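Local coordinates for dienelactone hydrolase (Anabaena variabilis, PDB 2O2G), which probably catalyses a hydrolysis reaction, as a member of the dienelactone hydrolase family with an alpha/beta-hydrolase fold, at residues L165-Y170 against L191-R196. Residues are numbered along the deposited sequence; the frame is centred on the assembly and turned at random.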
loop_
_atom_site.group_PDB
_atom_site.type_symbol
_atom_site.label_atom_id
_atom_site.label_comp_id
_atom_site.label_asym_id
_atom_site.label_seq_id
_atom_site.Cartn_x
_atom_site.Cartn_y
_atom_site.Cartn_z
ATOM N N LEU A 165 1.787 -0.228 11.307
ATOM C CA LEU A 165 0.475 -0.850 11.290
ATOM C C LEU A 165 -0.549 0.154 11.905
ATOM O O LEU A 165 -0.361 0.669 13.008
ATOM C CB LEU A 165 0.540 -2.158 12.074
ATOM C CG LEU A 165 1.544 -3.231 11.629
ATOM C CD1 LEU A 165 1.439 -4.470 12.499
ATOM C CD2 LEU A 165 1.342 -3.639 10.195
ATOM N N ILE A 166 -1.599 0.472 11.167
ATOM C CA ILE A 166 -2.604 1.391 11.642
ATOM C C ILE A 166 -3.901 0.649 11.722
ATOM O O ILE A 166 -4.321 0.036 10.719
ATOM C CB ILE A 166 -2.819 2.616 10.674
ATOM C CG1 ILE A 166 -1.540 3.429 10.454
ATOM C CG2 ILE A 166 -3.885 3.566 11.262
ATOM C CD1 ILE A 166 -1.637 4.482 9.282
ATOM N N VAL A 167 -4.585 0.764 12.857
ATOM C CA VAL A 167 -5.891 0.131 13.007
ATOM C C VAL A 167 -6.892 1.063 13.669
ATOM O O VAL A 167 -6.527 1.967 14.408
ATOM C CB VAL A 167 -5.779 -1.185 13.847
ATOM C CG1 VAL A 167 -4.744 -2.103 13.242
ATOM C CG2 VAL A 167 -5.340 -0.890 15.272
ATOM N N GLY A 168 -8.169 0.815 13.421
ATOM C CA GLY A 168 -9.238 1.566 14.089
ATOM C C GLY A 168 -9.562 0.944 15.433
ATOM O O GLY A 168 -9.602 -0.280 15.571
ATOM N N GLY A 169 -9.761 1.791 16.445
ATOM C CA GLY A 169 -10.071 1.358 17.789
ATOM C C GLY A 169 -11.328 0.511 17.945
ATOM O O GLY A 169 -11.424 -0.294 18.879
ATOM N N TYR A 170 -12.320 0.728 17.084
ATOM C CA TYR A 170 -13.550 -0.072 17.118
ATOM C C TYR A 170 -13.385 -1.402 16.367
ATOM O O TYR A 170 -14.243 -2.276 16.475
ATOM C CB TYR A 170 -14.729 0.651 16.450
ATOM C CG TYR A 170 -15.299 1.893 17.113
ATOM C CD1 TYR A 170 -15.387 2.011 18.483
ATOM C CD2 TYR A 170 -15.864 2.891 16.348
ATOM C CE1 TYR A 170 -15.939 3.148 19.083
ATOM C CE2 TYR A 170 -16.413 4.036 16.932
ATOM C CZ TYR A 170 -16.463 4.152 18.302
ATOM O OH TYR A 170 -17.030 5.276 18.898
ATOM N N LEU A 191 2.780 0.146 15.911
ATOM C CA LEU A 191 1.342 -0.055 15.791
ATOM C C LEU A 191 0.707 1.152 16.442
ATOM O O LEU A 191 1.029 1.496 17.596
ATOM C CB LEU A 191 0.872 -1.321 16.494
ATOM C CG LEU A 191 -0.623 -1.651 16.635
ATOM C CD1 LEU A 191 -1.352 -1.794 15.364
ATOM C CD2 LEU A 191 -0.784 -2.976 17.428
ATOM N N VAL A 192 -0.186 1.793 15.705
ATOM C CA VAL A 192 -0.926 2.902 16.230
ATOM C C VAL A 192 -2.395 2.697 15.967
ATOM O O VAL A 192 -2.794 2.204 14.905
ATOM C CB VAL A 192 -0.402 4.281 15.694
ATOM C CG1 VAL A 192 -0.573 4.404 14.205
ATOM C CG2 VAL A 192 -1.097 5.435 16.425
ATOM N N ILE A 193 -3.196 3.133 16.933
ATOM C CA ILE A 193 -4.631 2.964 16.929
ATOM C C ILE A 193 -5.333 4.315 16.819
ATOM O O ILE A 193 -5.053 5.256 17.587
ATOM C CB ILE A 193 -5.076 2.269 18.235
ATOM C CG1 ILE A 193 -4.309 0.938 18.427
ATOM C CG2 ILE A 193 -6.541 2.023 18.216
ATOM C CD1 ILE A 193 -4.735 0.175 19.647
ATOM N N ILE A 194 -6.284 4.405 15.894
ATOM C CA ILE A 194 -7.051 5.652 15.759
ATOM C C ILE A 194 -8.312 5.427 16.584
ATOM O O ILE A 194 -9.105 4.514 16.297
ATOM C CB ILE A 194 -7.311 6.037 14.306
ATOM C CG1 ILE A 194 -5.962 6.328 13.611
ATOM C CG2 ILE A 194 -8.237 7.235 14.232
ATOM C CD1 ILE A 194 -6.062 6.470 12.132
ATOM N N PRO A 195 -8.466 6.210 17.658
ATOM C CA PRO A 195 -9.597 5.927 18.531
ATOM C C PRO A 195 -10.952 6.082 17.868
ATOM O O PRO A 195 -11.142 6.973 17.053
ATOM C CB PRO A 195 -9.449 6.944 19.652
ATOM C CG PRO A 195 -8.562 8.015 19.119
ATOM C CD PRO A 195 -7.660 7.340 18.163
ATOM N N ARG A 196 -11.864 5.179 18.218
ATOM C CA ARG A 196 -13.248 5.234 17.749
ATOM C C ARG A 196 -13.389 5.326 16.236
ATOM O O ARG A 196 -14.203 6.081 15.734
ATOM C CB ARG A 196 -13.970 6.408 18.408
ATOM C CG ARG A 196 -13.956 6.379 19.930
ATOM C CD ARG A 196 -14.717 7.553 20.526
ATOM N NE ARG A 196 -14.254 8.840 19.991
ATOM C CZ ARG A 196 -13.093 9.447 20.283
ATOM N NH1 ARG A 196 -12.187 8.895 21.087
ATOM N NH2 ARG A 196 -12.813 10.624 19.733
#
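Leu165 and Leu191 open a parallel pairing in which strand 165-168 runs beside strand 191-194, their axes inclined by 25°. Val192 N donates to Leu165 O (2.9 Å), Val167 N to Val192 O (3.1 Å) and Ile194 N to Val167 O (2.9 Å). A fourth bond runs from Gly169 N, the first residue past its strand, to Ile194 O at the end of the other (2.8 Å). On one face, Ile166 and Val192 lie side by side, while CG2 of Ile166 meets CD1 of Ile194 at 3.7 Å; helix 206-221 covers both isoleucines. On the opposite face, toward helix 172-184, Leu191 places CG anti to its own nitrogen (chi1 173°), and its CD1 branch bends back to Leu165 CB at 3.8 Å and also touches Val167 CG1. Beyond the sheet, Arg196 sets its CA over the centre of the Tyr170 ring, 3.5 Å from the centroid, a CH-pi contact, and its CB and CG pass the phenol oxygen. The strands belong to a beta-alpha-beta unit, linked through helix 172-184, with 189-194 outermost: backbone bonds fix the register, branched apolar chains pack on both faces, and the Tyr170-Arg196 contact joins the loops just before Asp171 and His199, probable catalytic-triad members.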